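Local atomic coordinates of 2-hydroxy-3-oxopropionate reductase (Polaromonas sp. JS666, PDB entry 4DLL), a protein that probably catalyses the NAD(P)H-dependent interconversion of 2-hydroxy-3-oxopropanoate (tartronate semialdehyde) and D-glycerate. Residues A[46-55]-A[177-185]; A[225-233]-A[244-254]. One frame throughout, in Å; residues are numbered along the deposited sequence.

Interaction 1: A[46-55]-A[177-185]; sequences MARRLCEAGY and LPLLKVFGR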
HETATM    1  N   MSE A  46      11.029  -7.247  22.426  1.00 38.42           N
HETATM    2  CA  MSE A  46      12.417  -6.798  22.150  1.00 39.24           C
HETATM    3  C   MSE A  46      13.434  -7.056  23.273  1.00 38.65           C
HETATM    4  O   MSE A  46      14.618  -7.276  23.002  1.00 38.11           O
HETATM    5  CB  MSE A  46      12.473  -5.335  21.701  1.00 37.40           C
HETATM    6  CG  MSE A  46      11.658  -5.138  20.455  1.00 40.55           C
HETATM    7 SE   MSE A  46      11.383  -3.234  20.069  1.00 50.06          SE
HETATM    8  CE  MSE A  46      13.169  -2.795  19.408  1.00 33.62           C
ATOM      9  N   ALA A  47      12.980  -7.007  24.518  1.00 38.81           N
ATOM     10  CA  ALA A  47      13.867  -7.312  25.633  1.00 40.08           C
ATOM     11  C   ALA A  47      14.176  -8.816  25.669  1.00 40.60           C
ATOM     12  O   ALA A  47      15.261  -9.214  26.032  1.00 41.59           O
ATOM     13  CB  ALA A  47      13.280  -6.850  26.926  1.00 39.74           C
ATOM     14  N   ARG A  48      13.232  -9.636  25.246  1.00 41.48           N
ATOM     15  CA  ARG A  48      13.383 -11.055  25.361  1.00 42.51           C
ATOM     16  C   ARG A  48      14.370 -11.548  24.268  1.00 42.82           C
ATOM     17  O   ARG A  48      15.235 -12.381  24.537  1.00 42.12           O
ATOM     18  CB  ARG A  48      11.983 -11.675  25.312  1.00 43.30           C
ATOM     19  CG  ARG A  48      11.857 -13.188  25.097  1.00 45.88           C
ATOM     20  CD  ARG A  48      10.718 -13.430  24.076  1.00 48.30           C
ATOM     21  NE  ARG A  48      10.270 -14.820  24.034  1.00 52.95           N
ATOM     22  N   ARG A  49      14.310 -10.974  23.064  1.00 42.77           N
ATOM     23  CA  ARG A  49      15.294 -11.364  22.062  1.00 42.81           C
ATOM     24  C   ARG A  49      16.654 -10.856  22.491  1.00 43.06           C
ATOM     25  O   ARG A  49      17.681 -11.449  22.175  1.00 43.33           O
ATOM     26  CB  ARG A  49      14.934 -10.848  20.682  1.00 42.36           C
ATOM     27  CG  ARG A  49      13.522 -11.176  20.255  1.00 42.52           C
ATOM     28  CD  ARG A  49      13.346 -10.976  18.780  1.00 40.06           C
ATOM     29  NE  ARG A  49      13.560 -12.223  18.062  1.00 45.76           N
ATOM     30  CZ  ARG A  49      14.639 -12.530  17.333  1.00 47.17           C
ATOM     31  NH1 ARG A  49      15.648 -11.671  17.195  1.00 46.35           N
ATOM     32  NH2 ARG A  49      14.700 -13.712  16.719  1.00 47.58           N
ATOM     33  N   LEU A  50      16.639  -9.759  23.237  1.00 42.95           N
ATOM     34  CA  LEU A  50      17.844  -9.137  23.701  1.00 43.33           C
ATOM     35  C   LEU A  50      18.575 -10.016  24.719  1.00 43.21           C
ATOM     36  O   LEU A  50      19.762 -10.318  24.568  1.00 42.28           O
ATOM     37  CB  LEU A  50      17.513  -7.783  24.314  1.00 43.43           C
ATOM     38  CG  LEU A  50      18.638  -6.798  24.179  1.00 43.13           C
ATOM     39  CD1 LEU A  50      18.944  -6.707  22.702  1.00 44.70           C
ATOM     40  CD2 LEU A  50      18.187  -5.471  24.717  1.00 42.63           C
ATOM     41  N   CYS A  51      17.851 -10.411  25.756  1.00 43.67           N
ATOM     42  CA  CYS A  51      18.369 -11.382  26.729  1.00 44.15           C
ATOM     43  C   CYS A  51      18.745 -12.688  26.017  1.00 44.31           C
ATOM     44  O   CYS A  51      19.838 -13.170  26.203  1.00 43.90           O
ATOM     45  CB  CYS A  51      17.379 -11.599  27.857  1.00 43.80           C
ATOM     46  SG  CYS A  51      16.786 -10.015  28.495  1.00 42.41           S
ATOM     47  N   GLU A  52      17.870 -13.198  25.160  1.00 44.82           N
ATOM     48  CA  GLU A  52      18.197 -14.388  24.339  1.00 45.80           C
ATOM     49  C   GLU A  52      19.458 -14.255  23.490  1.00 45.24           C
ATOM     50  O   GLU A  52      20.054 -15.266  23.143  1.00 46.95           O
ATOM     51  CB  GLU A  52      17.047 -14.793  23.433  1.00 46.49           C
ATOM     52  CG  GLU A  52      15.895 -15.446  24.142  1.00 50.50           C
ATOM     53  CD  GLU A  52      14.732 -15.593  23.223  1.00 57.31           C
ATOM     54  OE1 GLU A  52      14.723 -16.526  22.389  1.00 60.82           O
ATOM     55  OE2 GLU A  52      13.811 -14.757  23.308  1.00 61.01           O
ATOM     56  N   ALA A  53      19.879 -13.043  23.141  1.00 43.20           N
ATOM     57  CA  ALA A  53      21.156 -12.870  22.445  1.00 41.31           C
ATOM     58  C   ALA A  53      22.308 -12.719  23.436  1.00 40.86           C
ATOM     59  O   ALA A  53      23.479 -12.560  23.053  1.00 40.62           O
ATOM     60  CB  ALA A  53      21.095 -11.685  21.498  1.00 42.15           C
ATOM     61  N   GLY A  54      21.973 -12.756  24.724  1.00 40.00           N
ATOM     62  CA  GLY A  54      22.977 -12.736  25.788  1.00 40.03           C
ATOM     63  C   GLY A  54      23.460 -11.353  26.195  1.00 40.15           C
ATOM     64  O   GLY A  54      24.542 -11.213  26.741  1.00 39.42           O
ATOM     65  N   TYR A  55      22.638 -10.331  25.934  1.00 39.97           N
ATOM     66  CA  TYR A  55      22.916  -8.984  26.371  1.00 38.68           C
ATOM     67  C   TYR A  55      22.415  -8.845  27.768  1.00 39.01           C
ATOM     68  O   TYR A  55      21.397  -9.425  28.123  1.00 40.22           O
ATOM     69  CB  TYR A  55      22.175  -7.963  25.496  1.00 37.93           C
ATOM     70  CG  TYR A  55      22.810  -7.705  24.158  1.00 37.01           C
ATOM     71  CD1 TYR A  55      22.381  -8.392  23.015  1.00 32.27           C
ATOM     72  CD2 TYR A  55      23.849  -6.777  24.029  1.00 35.72           C
ATOM     73  CE1 TYR A  55      22.963  -8.165  21.790  1.00 33.66           C
ATOM     74  CE2 TYR A  55      24.424  -6.538  22.819  1.00 33.71           C
ATOM     75  CZ  TYR A  55      23.970  -7.219  21.692  1.00 33.31           C
ATOM     76  OH  TYR A  55      24.552  -6.959  20.484  1.00 30.67           O
ATOM     77  N   LEU A 177      25.035  -1.679  15.006  1.00 28.45           N
ATOM     78  CA  LEU A 177      24.352  -2.557  14.106  1.00 28.39           C
ATOM     79  C   LEU A 177      24.089  -3.920  14.747  1.00 28.86           C
ATOM     80  O   LEU A 177      22.975  -4.457  14.583  1.00 27.92           O
ATOM     81  CB  LEU A 177      25.067  -2.651  12.721  1.00 29.12           C
ATOM     82  CG  LEU A 177      24.359  -3.399  11.564  1.00 28.62           C
ATOM     83  CD1 LEU A 177      22.942  -2.914  11.336  1.00 24.21           C
ATOM     84  CD2 LEU A 177      25.127  -3.347  10.188  1.00 22.25           C
ATOM     85  N   PRO A 178      25.088  -4.480  15.509  1.00 29.03           N
ATOM     86  CA  PRO A 178      24.828  -5.787  16.126  1.00 28.17           C
ATOM     87  C   PRO A 178      23.596  -5.728  17.045  1.00 27.78           C
ATOM     88  O   PRO A 178      22.794  -6.680  17.075  1.00 27.00           O
ATOM     89  CB  PRO A 178      26.122  -6.076  16.933  1.00 28.52           C
ATOM     90  CG  PRO A 178      27.191  -5.407  16.132  1.00 30.02           C
ATOM     91  CD  PRO A 178      26.489  -4.070  15.696  1.00 29.25           C
ATOM     92  N   LEU A 179      23.424  -4.635  17.807  1.00 27.28           N
ATOM     93  CA  LEU A 179      22.207  -4.576  18.660  1.00 25.70           C
ATOM     94  C   LEU A 179      20.989  -4.476  17.763  1.00 26.72           C
ATOM     95  O   LEU A 179      19.967  -5.165  18.001  1.00 26.35           O
ATOM     96  CB  LEU A 179      22.234  -3.416  19.619  1.00 26.08           C
ATOM     97  CG  LEU A 179      20.899  -3.446  20.379  1.00 25.34           C
ATOM     98  CD1 LEU A 179      21.004  -4.518  21.427  1.00 21.81           C
ATOM     99  CD2 LEU A 179      20.553  -2.105  20.958  1.00 29.91           C
ATOM    100  N   LEU A 180      21.136  -3.687  16.681  1.00 27.06           N
ATOM    101  CA  LEU A 180      20.045  -3.488  15.776  1.00 28.93           C
ATOM    102  C   LEU A 180      19.571  -4.765  15.112  1.00 29.72           C
ATOM    103  O   LEU A 180      18.378  -4.996  15.101  1.00 30.55           O
ATOM    104  CB  LEU A 180      20.348  -2.393  14.759  1.00 29.52           C
ATOM    105  CG  LEU A 180      20.402  -1.015  15.436  1.00 29.25           C
ATOM    106  CD1 LEU A 180      20.663   0.068  14.453  1.00 28.55           C
ATOM    107  CD2 LEU A 180      19.235  -0.710  16.283  1.00 29.31           C
ATOM    108  N   LYS A 181      20.508  -5.591  14.604  1.00 30.37           N
ATOM    109  CA  LYS A 181      20.185  -6.894  13.976  1.00 31.44           C
ATOM    110  C   LYS A 181      19.323  -7.817  14.815  1.00 30.16           C
ATOM    111  O   LYS A 181      18.583  -8.653  14.288  1.00 32.37           O
ATOM    112  CB  LYS A 181      21.446  -7.678  13.592  1.00 30.28           C
ATOM    113  CG  LYS A 181      22.506  -6.894  13.003  1.00 33.87           C
ATOM    114  CD  LYS A 181      22.515  -6.942  11.516  1.00 38.28           C
ATOM    115  CE  LYS A 181      23.965  -6.919  10.992  1.00 40.67           C
ATOM    116  NZ  LYS A 181      24.035  -7.087   9.481  1.00 43.91           N
ATOM    117  N   VAL A 182      19.442  -7.724  16.129  1.00 30.19           N
ATOM    118  CA  VAL A 182      18.606  -8.516  17.018  1.00 29.53           C
ATOM    119  C   VAL A 182      17.121  -8.172  16.775  1.00 29.11           C
ATOM    120  O   VAL A 182      16.236  -9.031  16.919  1.00 26.88           O
ATOM    121  CB  VAL A 182      19.002  -8.278  18.515  1.00 30.78           C
ATOM    122  CG1 VAL A 182      18.106  -9.049  19.478  1.00 32.52           C
ATOM    123  CG2 VAL A 182      20.426  -8.685  18.775  1.00 32.78           C
ATOM    124  N   PHE A 183      16.836  -6.911  16.430  1.00 28.54           N
ATOM    125  CA  PHE A 183      15.417  -6.502  16.317  1.00 28.22           C
ATOM    126  C   PHE A 183      14.890  -6.598  14.902  1.00 27.07           C
ATOM    127  O   PHE A 183      13.711  -6.867  14.718  1.00 25.55           O
ATOM    128  CB  PHE A 183      15.186  -5.100  16.804  1.00 29.28           C
ATOM    129  CG  PHE A 183      15.741  -4.825  18.159  1.00 29.29           C
ATOM    130  CD1 PHE A 183      15.438  -5.652  19.227  1.00 32.46           C
ATOM    131  CD2 PHE A 183      16.543  -3.701  18.358  1.00 27.56           C
ATOM    132  CE1 PHE A 183      15.959  -5.378  20.502  1.00 34.92           C
ATOM    133  CE2 PHE A 183      17.074  -3.415  19.600  1.00 33.09           C
ATOM    134  CZ  PHE A 183      16.778  -4.251  20.690  1.00 34.33           C
ATOM    135  N   GLY A 184      15.753  -6.400  13.906  1.00 26.52           N
ATOM    136  CA  GLY A 184      15.283  -6.602  12.539  1.00 27.44           C
ATOM    137  C   GLY A 184      16.282  -6.183  11.527  1.00 27.92           C
ATOM    138  O   GLY A 184      17.470  -6.240  11.779  1.00 29.00           O
ATOM    139  N   ARG A 185      15.812  -5.801  10.354  1.00 28.16           N
ATOM    140  CA  ARG A 185      16.713  -5.258   9.359  1.00 28.70           C
ATOM    141  C   ARG A 185      16.840  -3.708   9.521  1.00 28.83           C
ATOM    142  O   ARG A 185      15.831  -2.986   9.452  1.00 29.08           O
ATOM    143  CB  ARG A 185      16.229  -5.650   7.954  1.00 28.14           C
ATOM    144  CG  ARG A 185      17.239  -5.332   6.867  1.00 29.46           C
ATOM    145  CD  ARG A 185      16.683  -5.644   5.425  1.00 31.41           C
ATOM    146  NE  ARG A 185      15.361  -5.069   5.151  1.00 33.30           N
ATOM    147  CZ  ARG A 185      15.139  -3.780   4.816  1.00 36.73           C
ATOM    148  NH1 ARG A 185      16.151  -2.909   4.726  1.00 38.49           N
ATOM    149  NH2 ARG A 185      13.890  -3.341   4.554  1.00 38.50           N
TER

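Interaction 2: A[225-233]-A[244-254]; sequences ADMAKVKEA and LQLHGQRMVER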
ATOM      1  N   ALA A 225     -21.285  -5.603  -2.761  1.00 59.52           N
ATOM      2  CA  ALA A 225     -20.121  -6.422  -3.078  1.00 59.38           C
ATOM      3  C   ALA A 225     -19.622  -7.344  -1.976  1.00 59.44           C
ATOM      4  O   ALA A 225     -19.056  -8.395  -2.305  1.00 60.99           O
ATOM      5  CB  ALA A 225     -18.995  -5.571  -3.595  1.00 59.60           C
ATOM      6  N   ASP A 226     -19.828  -6.994  -0.700  1.00 58.25           N
ATOM      7  CA  ASP A 226     -19.267  -7.784   0.438  1.00 57.21           C
ATOM      8  C   ASP A 226     -17.737  -7.691   0.550  1.00 55.91           C
ATOM      9  O   ASP A 226     -16.938  -8.186  -0.283  1.00 55.15           O
ATOM     10  CB  ASP A 226     -19.803  -9.252   0.519  1.00 57.48           C
ATOM     11  CG  ASP A 226     -18.701 -10.317   0.841  1.00 58.80           C
ATOM     12  OD1 ASP A 226     -18.449 -10.657   2.025  1.00 58.37           O
ATOM     13  OD2 ASP A 226     -18.120 -10.871  -0.125  1.00 62.58           O
HETATM   14  N   MSE A 227     -17.357  -7.051   1.634  1.00 54.09           N
HETATM   15  CA  MSE A 227     -15.995  -6.703   1.878  1.00 52.69           C
HETATM   16  C   MSE A 227     -14.999  -7.830   1.846  1.00 50.70           C
HETATM   17  O   MSE A 227     -13.875  -7.640   1.345  1.00 49.86           O
HETATM   18  CB  MSE A 227     -15.943  -6.052   3.218  1.00 53.77           C
HETATM   19  CG  MSE A 227     -16.449  -4.649   3.140  1.00 56.47           C
HETATM   20 SE   MSE A 227     -15.741  -3.703   4.648  1.00 62.75          SE
HETATM   21  CE  MSE A 227     -14.061  -4.615   4.797  1.00 62.17           C
ATOM     22  N   ALA A 228     -15.377  -8.994   2.379  1.00 47.70           N
ATOM     23  CA  ALA A 228     -14.380 -10.047   2.499  1.00 46.00           C
ATOM     24  C   ALA A 228     -13.941 -10.524   1.123  1.00 44.73           C
ATOM     25  O   ALA A 228     -12.761 -10.799   0.927  1.00 43.96           O
ATOM     26  CB  ALA A 228     -14.865 -11.203   3.351  1.00 45.80           C
ATOM     27  N   LYS A 229     -14.884 -10.617   0.172  1.00 44.13           N
ATOM     28  CA  LYS A 229     -14.578 -11.283  -1.124  1.00 43.15           C
ATOM     29  C   LYS A 229     -13.720 -10.368  -1.960  1.00 41.01           C
ATOM     30  O   LYS A 229     -12.773 -10.795  -2.587  1.00 41.00           O
ATOM     31  CB  LYS A 229     -15.845 -11.670  -1.913  1.00 44.60           C
ATOM     32  CG  LYS A 229     -16.558 -12.963  -1.467  1.00 47.13           C
ATOM     33  CD  LYS A 229     -15.661 -14.194  -1.468  1.00 51.12           C
ATOM     34  CE  LYS A 229     -15.655 -14.906  -2.797  1.00 54.08           C
ATOM     35  NZ  LYS A 229     -14.753 -16.093  -2.751  1.00 54.89           N
ATOM     36  N   VAL A 230     -14.098  -9.097  -1.974  1.00 39.11           N
ATOM     37  CA  VAL A 230     -13.323  -8.042  -2.550  1.00 37.94           C
ATOM     38  C   VAL A 230     -11.881  -8.042  -2.053  1.00 38.77           C
ATOM     39  O   VAL A 230     -10.960  -7.909  -2.856  1.00 39.23           O
ATOM     40  CB  VAL A 230     -13.980  -6.675  -2.256  1.00 37.57           C
ATOM     41  CG1 VAL A 230     -13.008  -5.569  -2.535  1.00 34.92           C
ATOM     42  CG2 VAL A 230     -15.240  -6.519  -3.121  1.00 35.68           C
ATOM     43  N   LYS A 231     -11.665  -8.218  -0.755  1.00 38.13           N
ATOM     44  CA  LYS A 231     -10.310  -8.202  -0.234  1.00 39.11           C
ATOM     45  C   LYS A 231      -9.588  -9.388  -0.795  1.00 40.04           C
ATOM     46  O   LYS A 231      -8.412  -9.282  -1.165  1.00 41.17           O
ATOM     47  CB  LYS A 231     -10.294  -8.268   1.310  1.00 38.15           C
ATOM     48  CG  LYS A 231      -8.900  -8.264   1.901  1.00 39.23           C
ATOM     49  CD  LYS A 231      -8.911  -8.045   3.375  1.00 35.65           C
ATOM     50  CE  LYS A 231      -7.607  -8.449   4.015  1.00 37.30           C
ATOM     51  NZ  LYS A 231      -7.315  -9.931   4.134  1.00 41.65           N
ATOM     52  N   GLU A 232     -10.298 -10.524  -0.843  1.00 40.68           N
ATOM     53  CA  GLU A 232      -9.750 -11.790  -1.313  1.00 40.72           C
ATOM     54  C   GLU A 232      -9.419 -11.721  -2.792  1.00 40.34           C
ATOM     55  O   GLU A 232      -8.542 -12.473  -3.277  1.00 40.37           O
ATOM     56  CB  GLU A 232     -10.756 -12.945  -1.110  1.00 41.75           C
ATOM     57  CG  GLU A 232     -10.121 -14.379  -1.300  1.00 45.39           C
ATOM     58  CD  GLU A 232     -11.158 -15.506  -1.450  1.00 52.72           C
ATOM     59  OE1 GLU A 232     -12.338 -15.327  -1.037  1.00 54.66           O
ATOM     60  OE2 GLU A 232     -10.778 -16.571  -2.003  1.00 53.61           O
ATOM     61  N   ALA A 233     -10.170 -10.878  -3.516  1.00 39.67           N
ATOM     62  CA  ALA A 233     -10.052 -10.795  -4.996  1.00 37.71           C
ATOM     63  C   ALA A 233      -8.838  -9.976  -5.399  1.00 36.26           C
ATOM     64  O   ALA A 233      -8.014 -10.411  -6.219  1.00 34.99           O
ATOM     65  CB  ALA A 233     -11.339 -10.236  -5.638  1.00 37.40           C
ATOM     66  N   LEU A 244      -3.483  -3.371   3.527  1.00 30.41           N
ATOM     67  CA  LEU A 244      -4.675  -4.151   3.164  1.00 31.73           C
ATOM     68  C   LEU A 244      -4.768  -5.440   3.986  1.00 32.43           C
ATOM     69  O   LEU A 244      -5.808  -5.715   4.568  1.00 32.39           O
ATOM     70  CB  LEU A 244      -4.720  -4.490   1.663  1.00 32.04           C
ATOM     71  CG  LEU A 244      -5.798  -5.448   1.127  1.00 33.07           C
ATOM     72  CD1 LEU A 244      -7.213  -4.901   1.415  1.00 32.05           C
ATOM     73  CD2 LEU A 244      -5.642  -5.707  -0.412  1.00 28.61           C
ATOM     74  N   GLN A 245      -3.693  -6.227   4.026  1.00 32.33           N
ATOM     75  CA  GLN A 245      -3.708  -7.495   4.760  1.00 33.39           C
ATOM     76  C   GLN A 245      -3.846  -7.322   6.284  1.00 34.61           C
ATOM     77  O   GLN A 245      -4.471  -8.163   6.935  1.00 33.26           O
ATOM     78  CB  GLN A 245      -2.454  -8.331   4.472  1.00 32.35           C
ATOM     79  CG  GLN A 245      -2.219  -8.604   2.941  1.00 35.21           C
ATOM     80  CD  GLN A 245      -3.454  -9.305   2.244  1.00 40.21           C
ATOM     81  OE1 GLN A 245      -3.971  -8.832   1.205  1.00 38.23           O
ATOM     82  NE2 GLN A 245      -3.923 -10.403   2.841  1.00 37.26           N
ATOM     83  N   LEU A 246      -3.237  -6.283   6.877  1.00 35.39           N
ATOM     84  CA  LEU A 246      -3.335  -6.201   8.332  1.00 36.18           C
ATOM     85  C   LEU A 246      -4.583  -5.432   8.709  1.00 36.13           C
ATOM     86  O   LEU A 246      -5.548  -6.034   9.115  1.00 36.43           O
ATOM     87  CB  LEU A 246      -2.083  -5.623   8.990  1.00 36.98           C
ATOM     88  CG  LEU A 246      -2.057  -5.553  10.536  1.00 39.69           C
ATOM     89  CD1 LEU A 246      -1.569  -6.929  11.172  1.00 41.28           C
ATOM     90  CD2 LEU A 246      -1.179  -4.367  11.013  1.00 38.59           C
ATOM     91  N   HIS A 247      -4.573  -4.111   8.538  1.00 36.25           N
ATOM     92  CA  HIS A 247      -5.733  -3.259   8.834  1.00 35.70           C
ATOM     93  C   HIS A 247      -7.009  -3.530   8.062  1.00 36.23           C
ATOM     94  O   HIS A 247      -8.104  -3.208   8.551  1.00 36.56           O
ATOM     95  CB  HIS A 247      -5.355  -1.825   8.587  1.00 35.27           C
ATOM     96  CG  HIS A 247      -4.047  -1.451   9.209  1.00 37.44           C
ATOM     97  ND1 HIS A 247      -3.943  -1.029  10.517  1.00 37.40           N
ATOM     98  CD2 HIS A 247      -2.787  -1.478   8.718  1.00 36.07           C
ATOM     99  CE1 HIS A 247      -2.675  -0.799  10.798  1.00 37.74           C
ATOM    100  NE2 HIS A 247      -1.953  -1.080   9.728  1.00 38.49           N
ATOM    101  N   GLY A 248      -6.889  -4.034   6.839  1.00 35.07           N
ATOM    102  CA  GLY A 248      -8.055  -4.323   6.058  1.00 37.10           C
ATOM    103  C   GLY A 248      -8.872  -5.492   6.621  1.00 39.07           C
ATOM    104  O   GLY A 248     -10.125  -5.466   6.583  1.00 38.89           O
ATOM    105  N   GLN A 249      -8.174  -6.527   7.111  1.00 39.63           N
ATOM    106  CA  GLN A 249      -8.820  -7.658   7.755  1.00 39.58           C
ATOM    107  C   GLN A 249      -9.566  -7.186   8.997  1.00 39.81           C
ATOM    108  O   GLN A 249     -10.697  -7.650   9.217  1.00 40.22           O
ATOM    109  CB  GLN A 249      -7.851  -8.795   8.066  1.00 39.26           C
ATOM    110  CG  GLN A 249      -8.525 -10.134   8.492  1.00 41.30           C
ATOM    111  CD  GLN A 249      -9.766 -10.618   7.618  1.00 42.86           C
ATOM    112  OE1 GLN A 249     -10.606 -11.393   8.106  1.00 44.37           O
ATOM    113  NE2 GLN A 249      -9.875 -10.166   6.373  1.00 38.69           N
ATOM    114  N   ARG A 250      -8.985  -6.222   9.732  1.00 38.91           N
ATOM    115  CA  ARG A 250      -9.650  -5.588  10.885  1.00 38.10           C
ATOM    116  C   ARG A 250     -10.837  -4.755  10.432  1.00 39.71           C
ATOM    117  O   ARG A 250     -11.752  -4.428  11.232  1.00 40.71           O
ATOM    118  CB  ARG A 250      -8.705  -4.673  11.682  1.00 37.34           C
ATOM    119  CG  ARG A 250      -7.532  -5.350  12.435  1.00 33.65           C
ATOM    120  CD  ARG A 250      -6.476  -4.315  12.860  1.00 31.06           C
ATOM    121  NE  ARG A 250      -5.303  -4.944  13.432  1.00 31.80           N
ATOM    122  CZ  ARG A 250      -4.157  -4.337  13.738  1.00 34.63           C
ATOM    123  NH1 ARG A 250      -3.991  -3.033  13.552  1.00 37.04           N
ATOM    124  NH2 ARG A 250      -3.147  -5.059  14.238  1.00 37.02           N
HETATM  125  N   MSE A 251     -10.810  -4.321   9.185  1.00 39.79           N
HETATM  126  CA  MSE A 251     -11.918  -3.505   8.718  1.00 40.73           C
HETATM  127  C   MSE A 251     -13.090  -4.426   8.407  1.00 41.07           C
HETATM  128  O   MSE A 251     -14.256  -4.137   8.765  1.00 40.49           O
HETATM  129  CB  MSE A 251     -11.534  -2.694   7.493  1.00 40.87           C
HETATM  130  CG  MSE A 251     -10.611  -1.522   7.831  1.00 42.36           C
HETATM  131 SE   MSE A 251     -10.015  -0.676   6.177  1.00 43.69          SE
HETATM  132  CE  MSE A 251      -8.479   0.279   7.064  1.00 33.65           C
ATOM    133  N   VAL A 252     -12.742  -5.541   7.761  1.00 41.60           N
ATOM    134  CA  VAL A 252     -13.672  -6.591   7.401  1.00 42.61           C
ATOM    135  C   VAL A 252     -14.361  -7.123   8.653  1.00 42.82           C
ATOM    136  O   VAL A 252     -15.563  -7.319   8.636  1.00 43.35           O
ATOM    137  CB  VAL A 252     -12.956  -7.771   6.665  1.00 43.22           C
ATOM    138  CG1 VAL A 252     -13.875  -8.981   6.563  1.00 43.33           C
ATOM    139  CG2 VAL A 252     -12.478  -7.372   5.258  1.00 41.88           C
ATOM    140  N   GLU A 253     -13.602  -7.342   9.728  1.00 42.83           N
ATOM    141  CA  GLU A 253     -14.122  -7.936  10.981  1.00 43.19           C
ATOM    142  C   GLU A 253     -14.618  -6.897  12.002  1.00 43.56           C
ATOM    143  O   GLU A 253     -14.626  -7.167  13.211  1.00 45.67           O
ATOM    144  CB  GLU A 253     -13.021  -8.740  11.651  1.00 42.64           C
ATOM    145  CG  GLU A 253     -12.370  -9.830  10.771  1.00 43.52           C
ATOM    146  CD  GLU A 253     -11.270 -10.560  11.495  1.00 45.86           C
ATOM    147  OE1 GLU A 253     -10.929 -10.184  12.640  1.00 45.27           O
ATOM    148  OE2 GLU A 253     -10.748 -11.537  10.919  1.00 48.85           O
ATOM    149  N   ARG A 254     -14.989  -5.716  11.537  1.00 43.08           N
ATOM    150  CA  ARG A 254     -15.146  -4.546  12.416  1.00 43.99           C
ATOM    151  C   ARG A 254     -14.344  -4.561  13.760  1.00 44.56           C
ATOM    152  O   ARG A 254     -14.840  -4.108  14.805  1.00 45.15           O
ATOM    153  CB  ARG A 254     -16.618  -4.264  12.691  1.00 43.40           C
ATOM    154  CG  ARG A 254     -17.462  -4.083  11.481  1.00 42.46           C
ATOM    155  CD  ARG A 254     -16.959  -2.922  10.707  1.00 41.68           C
ATOM    156  NE  ARG A 254     -17.909  -2.438   9.710  1.00 39.71           N
ATOM    157  CZ  ARG A 254     -18.123  -2.993   8.527  1.00 42.00           C
ATOM    158  NH1 ARG A 254     -17.479  -4.101   8.151  1.00 42.73           N
ATOM    159  NH2 ARG A 254     -18.997  -2.421   7.704  1.00 42.85           N
TER

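Interaction 1: A[46-55]-A[177-185]
Met46, a selenomethionine, lays CE over the centre of the Phe183 ring, 3.5 Å from the centroid and 13° off the normal. The bend at chi3 (75°) turns that methyl onto the face, while SE stays above it at 5.1 Å from the centroid, a distant Met-aromatic contact. Leu179 mirrors this by setting CD1 over a face of the Tyr55 ring. Leu50 fills the space between with CD1, tightly against Leu179 CD1 (3.3 Å) and also touching Phe183 CZ. Branched Val182 divides its methyls, CG1 lying against the backbone of Arg49 and CG2 meeting Ala53 CB and Tyr55 CE1. Were Phe183 replaced by an alanine, the Met46 methyl would probably lose its aromatic seat and a gap would be likely to open beside Leu50.

One polar link joins the helices near the surface: Arg49 NH1 gives Val182 O a weak hydrogen bond (2.7 Å, 127°), the long side chain reaching a carbonyl near the helix end.

Helix 43-52 ends in a Schellman motif at Gly54, whose positive phi suits glycine. Following strand 33-37 and its glycine-rich turn, it is consistent with the first helix of a Rossmann-type dinucleotide-binding fold.

Interaction 2: A[225-233]-A[244-254]
Met227, a selenomethionine, sends CG away from its own carbonyl carbon (chi1 -77°), and a bend at chi3 then turns CE onto the backbone and side chain of Val252. Lys231 instead runs nearly straight, with CG opposite the backbone N, until a turn at chi4 (-73°) brings its amine beside Gln249. The methyl of Met227 presses closely on Val252, at 3.2 Å from CG2, and lies 4.2 Å from Met251 CB. Ala228, small enough for the flank of the contact, touches Val252 CG1 through its CB at 4.0 Å.

The two short helices, 227-234 and 247-252, run nearly antiparallel, their segments inclined at 159° with axes 10.0 Å apart, within the all-helical C-terminal part expected of the 3-hydroxyisobutyrate dehydrogenase family. Lys231 enters as a knob into a hole formed by Leu244, Gln245, Gly248 and Gln249. Its aliphatic length does the packing: CG meets Leu244 CD1 at 3.8 Å, and CE lies 3.3 Å from Leu244 O. Glycine suits position 248 at this hole, since a CB there would collide with Leu244 O. Asp226 is the N-cap of helix 227-234, OD2 accepting from Lys229 N from above the carboxylate plane. Beyond the pair, Leu217 and Thr221 of helix 194-222 and Phe310 of helix 309-315 also touch Met227.

How the interactions relate
From the N terminus, the chain passes through strand 33-37 into helix 43-52, and interaction 1 closes a long loop of 121 residues when helix 170-183 comes back against it. This joins early and late parts of the dinucleotide-binding region. Strand 184-190 and the long helix 194-222 then lead into the helical region, where interaction 2 closes a short loop of ten residues between neighbouring helices. The two contacts follow in series, neither nested nor crossed, with centres 34 Å apart and nearest atoms about 16 Å apart. The dimer links the same segments: Arg185 hydrogen-bonds through NH2 to Glu232 O of the second subunit.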